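Local coordinates for alpha-ketoglutarate-dependent non-heme iron oxygenase EasH (Aspergillus japonicus, PDB 5M0T), which is an iron(II)- and 2-oxoglutarate-dependent oxygenase of the phytanoyl-CoA dioxygenase family that takes part in biosynthesis of the ergot alkaloid cycloclavine, at residues A[164-176]-A[185-197]. Sequence-based numbering, arbitrary orientation.
Sequences AENGATRVLPGSH and PPKADTAIPAVMN. With AKG (2-oxoglutaric acid), chain D.
Arg170 lies alongside Pro193, both side chains pointing the same way from a non-hydrogen-bonded antiparallel pair whose CA atoms are 4.1 Å apart. Pro193 lies over one face of the Arg170 guanidinium, offset toward its rim, with Arg170 NH2 3.7 Å from Pro193 CG. A bend at chi3 (144°) turns the group along the neighbouring chain: Arg170 CD is the side-chain atom nearest Ala188 O (3.2 Å), which lies at the guanidinium edge, near its plane, and Ala191 O comes up obliquely, 2.7 Å from Arg170 NH1 but too poorly angled for a hydrogen bond. Val171 and Ile192 form the adjoining hydrogen-bonded pair, exchanging two backbone bonds, and Ala194 N continues the ladder to Thr169 O (2.8 Å). Strands 170-171 and 192-193 thus make a short antiparallel ribbon, and with strand 210-211 beyond 170-171 they form a minor sheet facing the main one, as in the double-stranded beta-helix (jelly-roll) fold of the cupin clan. With CG anti to the carbonyl carbon (chi1 -76°), the end of Leu172 turns toward 185-197, between Pro186 and Ala191: CD1 meets Pro186 CG tip to tip at 3.7 Å, while CD2 lies against CA and CB of Ala191. On the side of the ribbon away from Arg170, the Pro173 ring and Ile192 cross at about a right angle, Pro173 CD 3.8 Å from Ile192 CD1. Thr169 OG1 donates a 2.7 Å hydrogen bond to O4 of 2-oxoglutarate, an oxygen of the C5 carboxylate, at the end away from the 2-oxo group; Arg222 and Gln129 also hydrogen-bond the cosubstrate.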
ATOM      1  N   ALA A 164      -6.099  20.313 -29.002  1.00 39.52           N
ATOM      2  CA  ALA A 164      -7.277  19.499 -29.249  1.00 40.50           C
ATOM      3  C   ALA A 164      -6.924  18.393 -30.262  1.00 44.01           C
ATOM      4  O   ALA A 164      -7.124  17.204 -29.968  1.00 45.17           O
ATOM      5  CB  ALA A 164      -8.423  20.347 -29.759  1.00 39.97           C
ATOM      6  N   GLU A 165      -6.325  18.794 -31.387  1.00 44.77           N
ATOM      7  CA  GLU A 165      -5.980  17.894 -32.484  1.00 45.59           C
ATOM      8  C   GLU A 165      -4.888  16.855 -32.185  1.00 45.28           C
ATOM      9  O   GLU A 165      -4.976  15.726 -32.666  1.00 46.22           O
ATOM     10  CB  GLU A 165      -5.572  18.713 -33.710  1.00 50.29           C
ATOM     11  CG  GLU A 165      -6.759  19.406 -34.378  1.00 55.04           C
ATOM     12  CD  GLU A 165      -7.244  18.680 -35.635  1.00 60.21           C
ATOM     13  OE1 GLU A 165      -6.390  18.354 -36.491  1.00 70.78           O
ATOM     14  OE2 GLU A 165      -8.470  18.458 -35.808  1.00 62.45           O
ATOM     15  N   ASN A 166      -3.866  17.218 -31.411  1.00 43.00           N
ATOM     16  CA  ASN A 166      -2.718  16.318 -31.202  1.00 42.84           C
ATOM     17  C   ASN A 166      -2.863  15.364 -30.016  1.00 41.76           C
ATOM     18  O   ASN A 166      -1.921  14.644 -29.703  1.00 42.63           O
ATOM     19  CB  ASN A 166      -1.371  17.091 -31.180  1.00 43.99           C
ATOM     20  CG  ASN A 166      -1.011  17.690 -29.836  1.00 43.34           C
ATOM     21  OD1 ASN A 166      -1.717  17.534 -28.832  1.00 42.23           O
ATOM     22  ND2 ASN A 166       0.126  18.398 -29.820  1.00 44.77           N
ATOM     23  N   GLY A 167      -4.026  15.361 -29.362  1.00 39.99           N
ATOM     24  CA  GLY A 167      -4.325  14.382 -28.318  1.00 39.56           C
ATOM     25  C   GLY A 167      -4.274  14.880 -26.879  1.00 39.10           C
ATOM     26  O   GLY A 167      -4.189  14.068 -25.944  1.00 36.76           O
ATOM     27  N   ALA A 168      -4.374  16.195 -26.680  1.00 38.59           N
ATOM     28  CA  ALA A 168      -4.419  16.756 -25.322  1.00 38.35           C
ATOM     29  C   ALA A 168      -5.423  16.006 -24.450  1.00 36.75           C
ATOM     30  O   ALA A 168      -6.531  15.700 -24.893  1.00 37.40           O
ATOM     31  CB  ALA A 168      -4.747  18.246 -25.345  1.00 37.82           C
ATOM     32  N   THR A 169      -5.002  15.722 -23.219  1.00 36.64           N
ATOM     33  CA  THR A 169      -5.771  14.976 -22.239  1.00 36.31           C
ATOM     34  C   THR A 169      -7.144  15.582 -22.095  1.00 36.44           C
ATOM     35  O   THR A 169      -7.260  16.793 -21.974  1.00 36.71           O
ATOM     36  CB  THR A 169      -5.058  14.991 -20.874  1.00 36.71           C
ATOM     37  OG1 THR A 169      -3.700  14.589 -21.053  1.00 40.92           O
ATOM     38  CG2 THR A 169      -5.711  14.044 -19.889  1.00 37.28           C
ATOM     39  N   ARG A 170      -8.177  14.739 -22.131  1.00 36.18           N
ATOM     40  CA  ARG A 170      -9.561  15.196 -22.075  1.00 35.85           C
ATOM     41  C   ARG A 170     -10.118  14.974 -20.689  1.00 33.56           C
ATOM     42  O   ARG A 170      -9.811  13.982 -20.079  1.00 34.35           O
ATOM     43  CB  ARG A 170     -10.385  14.491 -23.147  1.00 37.97           C
ATOM     44  CG  ARG A 170      -9.822  14.747 -24.536  1.00 41.69           C
ATOM     45  CD  ARG A 170     -10.809  14.461 -25.660  1.00 46.02           C
ATOM     46  NE  ARG A 170     -10.612  15.432 -26.743  1.00 49.83           N
ATOM     47  CZ  ARG A 170     -11.528  16.263 -27.245  1.00 50.35           C
ATOM     48  NH1 ARG A 170     -12.779  16.277 -26.815  1.00 48.99           N
ATOM     49  NH2 ARG A 170     -11.181  17.091 -28.230  1.00 55.94           N
ATOM     50  N   VAL A 171     -10.901  15.917 -20.176  1.00 32.52           N
ATOM     51  CA  VAL A 171     -11.355  15.886 -18.782  1.00 31.75           C
ATOM     52  C   VAL A 171     -12.792  16.355 -18.703  1.00 31.89           C
ATOM     53  O   VAL A 171     -13.217  17.150 -19.513  1.00 33.07           O
ATOM     54  CB  VAL A 171     -10.470  16.760 -17.847  1.00 33.16           C
ATOM     55  CG1 VAL A 171      -9.000  16.322 -17.900  1.00 32.81           C
ATOM     56  CG2 VAL A 171     -10.585  18.240 -18.187  1.00 33.78           C
ATOM     57  N   LEU A 172     -13.542  15.830 -17.744  1.00 32.72           N
ATOM     58  CA  LEU A 172     -14.895  16.278 -17.466  1.00 34.32           C
ATOM     59  C   LEU A 172     -14.906  16.937 -16.084  1.00 34.61           C
ATOM     60  O   LEU A 172     -14.992  16.244 -15.073  1.00 34.63           O
ATOM     61  CB  LEU A 172     -15.885  15.110 -17.516  1.00 35.24           C
ATOM     62  CG  LEU A 172     -16.259  14.606 -18.915  1.00 37.30           C
ATOM     63  CD1 LEU A 172     -17.110  13.348 -18.836  1.00 37.93           C
ATOM     64  CD2 LEU A 172     -17.002  15.665 -19.715  1.00 37.92           C
ATOM     65  N   PRO A 173     -14.802  18.281 -16.043  1.00 34.01           N
ATOM     66  CA  PRO A 173     -14.928  19.012 -14.786  1.00 33.69           C
ATOM     67  C   PRO A 173     -16.259  18.719 -14.109  1.00 33.26           C
ATOM     68  O   PRO A 173     -17.288  18.701 -14.784  1.00 35.22           O
ATOM     69  CB  PRO A 173     -14.861  20.476 -15.225  1.00 34.97           C
ATOM     70  CG  PRO A 173     -14.116  20.465 -16.490  1.00 34.89           C
ATOM     71  CD  PRO A 173     -14.475  19.178 -17.165  1.00 34.52           C
ATOM     72  N   GLY A 174     -16.235  18.447 -12.808  1.00 32.01           N
ATOM     73  CA  GLY A 174     -17.459  18.141 -12.056  1.00 32.04           C
ATOM     74  C   GLY A 174     -17.752  16.658 -11.903  1.00 31.68           C
ATOM     75  O   GLY A 174     -18.594  16.297 -11.078  1.00 31.10           O
ATOM     76  N   SER A 175     -17.064  15.794 -12.672  1.00 31.25           N
ATOM     77  CA  SER A 175     -17.325  14.337 -12.633  1.00 31.18           C
ATOM     78  C   SER A 175     -16.934  13.670 -11.313  1.00 31.15           C
ATOM     79  O   SER A 175     -17.499  12.635 -10.939  1.00 31.58           O
ATOM     80  CB  SER A 175     -16.705  13.610 -13.833  1.00 30.22           C
ATOM     81  OG  SER A 175     -15.319  13.827 -13.963  1.00 29.24           O
ATOM     82  N   HIS A 176     -15.998  14.280 -10.594  1.00 30.67           N
ATOM     83  CA  HIS A 176     -15.701  13.893  -9.211  1.00 31.94           C
ATOM     84  C   HIS A 176     -16.870  13.957  -8.208  1.00 32.62           C
ATOM     85  O   HIS A 176     -16.758  13.413  -7.109  1.00 32.60           O
ATOM     86  CB  HIS A 176     -14.487  14.674  -8.694  1.00 33.51           C
ATOM     87  CG  HIS A 176     -14.779  16.098  -8.341  1.00 34.97           C
ATOM     88  ND1 HIS A 176     -15.323  17.000  -9.233  1.00 36.41           N
ATOM     89  CD2 HIS A 176     -14.605  16.778  -7.184  1.00 36.75           C
ATOM     90  CE1 HIS A 176     -15.479  18.167  -8.642  1.00 37.93           C
ATOM     91  NE2 HIS A 176     -15.048  18.060  -7.398  1.00 38.67           N
ATOM     92  N   PRO A 185     -19.113   5.712 -18.705  1.00 48.12           N
ATOM     93  CA  PRO A 185     -18.792   7.115 -18.953  1.00 48.50           C
ATOM     94  C   PRO A 185     -19.163   7.568 -20.362  1.00 47.15           C
ATOM     95  O   PRO A 185     -19.338   6.734 -21.250  1.00 45.70           O
ATOM     96  CB  PRO A 185     -17.277   7.178 -18.748  1.00 46.53           C
ATOM     97  CG  PRO A 185     -16.808   5.798 -19.014  1.00 48.38           C
ATOM     98  CD  PRO A 185     -17.898   4.892 -18.548  1.00 47.58           C
ATOM     99  N   PRO A 186     -19.291   8.884 -20.566  1.00 43.80           N
ATOM    100  CA  PRO A 186     -19.593   9.373 -21.910  1.00 44.61           C
ATOM    101  C   PRO A 186     -18.429   9.182 -22.909  1.00 42.11           C
ATOM    102  O   PRO A 186     -17.336   8.729 -22.529  1.00 40.16           O
ATOM    103  CB  PRO A 186     -19.891  10.877 -21.689  1.00 46.69           C
ATOM    104  CG  PRO A 186     -19.776  11.131 -20.214  1.00 44.63           C
ATOM    105  CD  PRO A 186     -19.047   9.981 -19.612  1.00 43.60           C
ATOM    106  N   LYS A 187     -18.685   9.515 -24.174  1.00 41.80           N
ATOM    107  CA  LYS A 187     -17.672   9.449 -25.222  1.00 43.16           C
ATOM    108  C   LYS A 187     -16.566  10.477 -24.943  1.00 44.01           C
ATOM    109  O   LYS A 187     -16.838  11.596 -24.487  1.00 42.82           O
ATOM    110  CB  LYS A 187     -18.297   9.711 -26.603  1.00 45.29           C
ATOM    111  CG  LYS A 187     -19.301   8.654 -27.085  1.00 46.90           C
ATOM    112  N   ALA A 188     -15.321  10.099 -25.220  1.00 46.07           N
ATOM    113  CA  ALA A 188     -14.174  10.963 -24.956  1.00 45.69           C
ATOM    114  C   ALA A 188     -14.271  12.303 -25.684  1.00 46.58           C
ATOM    115  O   ALA A 188     -13.812  13.323 -25.162  1.00 44.58           O
ATOM    116  CB  ALA A 188     -12.879  10.254 -25.317  1.00 46.88           C
ATOM    117  N   ASP A 189     -14.891  12.312 -26.870  1.00 48.09           N
ATOM    118  CA  ASP A 189     -15.028  13.551 -27.640  1.00 48.10           C
ATOM    119  C   ASP A 189     -16.045  14.567 -27.081  1.00 45.30           C
ATOM    120  O   ASP A 189     -16.116  15.686 -27.582  1.00 46.26           O
ATOM    121  CB  ASP A 189     -15.231  13.279 -29.148  1.00 53.36           C
ATOM    122  CG  ASP A 189     -16.507  12.495 -29.477  1.00 61.59           C
ATOM    123  OD1 ASP A 189     -17.568  12.672 -28.826  1.00 65.92           O
ATOM    124  OD2 ASP A 189     -16.442  11.708 -30.446  1.00 72.00           O
ATOM    125  N   THR A 190     -16.836  14.192 -26.076  1.00 43.28           N
ATOM    126  CA  THR A 190     -17.658  15.168 -25.345  1.00 42.78           C
ATOM    127  C   THR A 190     -16.857  15.897 -24.246  1.00 40.58           C
ATOM    128  O   THR A 190     -17.331  16.899 -23.713  1.00 39.77           O
ATOM    129  CB  THR A 190     -18.891  14.532 -24.662  1.00 42.85           C
ATOM    130  OG1 THR A 190     -18.472  13.691 -23.582  1.00 42.70           O
ATOM    131  CG2 THR A 190     -19.747  13.737 -25.661  1.00 44.07           C
ATOM    132  N   ALA A 191     -15.683  15.376 -23.891  1.00 39.16           N
ATOM    133  CA  ALA A 191     -14.857  15.954 -22.825  1.00 38.91           C
ATOM    134  C   ALA A 191     -13.973  17.089 -23.335  1.00 38.57           C
ATOM    135  O   ALA A 191     -13.783  17.251 -24.533  1.00 43.07           O
ATOM    136  CB  ALA A 191     -14.022  14.876 -22.140  1.00 36.99           C
ATOM    137  N   ILE A 192     -13.438  17.874 -22.407  1.00 39.11           N
ATOM    138  CA  ILE A 192     -12.703  19.098 -22.732  1.00 38.12           C
ATOM    139  C   ILE A 192     -11.206  18.779 -22.801  1.00 35.39           C
ATOM    140  O   ILE A 192     -10.642  18.262 -21.845  1.00 32.03           O
ATOM    141  CB  ILE A 192     -12.935  20.195 -21.671  1.00 40.47           C
ATOM    142  CG1 ILE A 192     -14.431  20.507 -21.543  1.00 41.09           C
ATOM    143  CG2 ILE A 192     -12.148  21.463 -22.035  1.00 40.48           C
ATOM    144  CD1 ILE A 192     -14.806  21.263 -20.286  1.00 42.44           C
ATOM    145  N   PRO A 193     -10.557  19.079 -23.933  1.00 35.25           N
ATOM    146  CA  PRO A 193      -9.121  18.840 -23.984  1.00 35.28           C
ATOM    147  C   PRO A 193      -8.347  19.910 -23.197  1.00 35.67           C
ATOM    148  O   PRO A 193      -8.719  21.079 -23.228  1.00 36.67           O
ATOM    149  CB  PRO A 193      -8.808  18.900 -25.482  1.00 35.74           C
ATOM    150  CG  PRO A 193      -9.844  19.787 -26.056  1.00 36.97           C
ATOM    151  CD  PRO A 193     -11.075  19.649 -25.188  1.00 36.29           C
ATOM    152  N   ALA A 194      -7.302  19.501 -22.488  1.00 34.82           N
ATOM    153  CA  ALA A 194      -6.490  20.447 -21.705  1.00 34.89           C
ATOM    154  C   ALA A 194      -5.431  21.038 -22.634  1.00 33.89           C
ATOM    155  O   ALA A 194      -4.296  20.557 -22.739  1.00 34.02           O
ATOM    156  CB  ALA A 194      -5.865  19.772 -20.493  1.00 34.13           C
ATOM    157  N   VAL A 195      -5.832  22.088 -23.330  1.00 34.46           N
ATOM    158  CA  VAL A 195      -4.943  22.776 -24.257  1.00 36.20           C
ATOM    159  C   VAL A 195      -3.892  23.535 -23.437  1.00 37.81           C
ATOM    160  O   VAL A 195      -4.249  24.298 -22.549  1.00 38.20           O
ATOM    161  CB  VAL A 195      -5.736  23.715 -25.180  1.00 36.23           C
ATOM    162  CG1 VAL A 195      -4.789  24.519 -26.052  1.00 37.47           C
ATOM    163  CG2 VAL A 195      -6.698  22.908 -26.054  1.00 36.15           C
ATOM    164  N   MET A 196      -2.612  23.326 -23.734  1.00 38.93           N
ATOM    165  CA  MET A 196      -1.530  23.686 -22.811  1.00 39.94           C
ATOM    166  C   MET A 196      -0.214  23.819 -23.538  1.00 41.45           C
ATOM    167  O   MET A 196       0.024  23.106 -24.489  1.00 40.60           O
ATOM    168  CB  MET A 196      -1.341  22.584 -21.763  1.00 39.30           C
ATOM    169  CG  MET A 196      -2.319  22.589 -20.605  1.00 38.62           C
ATOM    170  SD  MET A 196      -1.874  21.390 -19.332  1.00 37.99           S
ATOM    171  CE  MET A 196      -1.957  19.841 -20.259  1.00 39.00           C
ATOM    172  N   ASN A 197       0.646  24.739 -23.079  1.00 42.07           N
ATOM    173  CA  ASN A 197       2.016  24.835 -23.570  1.00 42.54           C
ATOM    174  C   ASN A 197       2.942  23.985 -22.733  1.00 41.21           C
ATOM    175  O   ASN A 197       2.544  23.538 -21.669  1.00 41.28           O
ATOM    176  CB  ASN A 197       2.452  26.292 -23.571  1.00 44.61           C
ATOM    177  CG  ASN A 197       1.719  27.091 -24.632  1.00 46.30           C
ATOM    178  OD1 ASN A 197       0.981  28.029 -24.342  1.00 47.09           O
ATOM    179  ND2 ASN A 197       1.889  26.683 -25.889  1.00 48.35           N
TER
HETATM  180  C1  AKG D 302      -3.796   7.139 -17.752  1.00 48.84           C
HETATM  181  O1  AKG D 302      -4.306   6.765 -16.698  1.00 43.42           O
HETATM  182  O2  AKG D 302      -2.993   6.405 -18.486  1.00 57.14           O
HETATM  183  C2  AKG D 302      -4.027   8.536 -18.346  1.00 51.08           C
HETATM  184  O5  AKG D 302      -5.031   9.136 -18.012  1.00 37.44           O
HETATM  185  C3  AKG D 302      -3.027   9.154 -19.288  1.00 44.68           C
HETATM  186  C4  AKG D 302      -3.512  10.470 -19.874  1.00 38.04           C
HETATM  187  C5  AKG D 302      -2.556  11.108 -20.845  1.00 49.99           C
HETATM  188  O3  AKG D 302      -1.352  10.587 -20.907  1.00 52.71           O
HETATM  189  O4  AKG D 302      -2.890  12.055 -21.519  1.00 41.12           O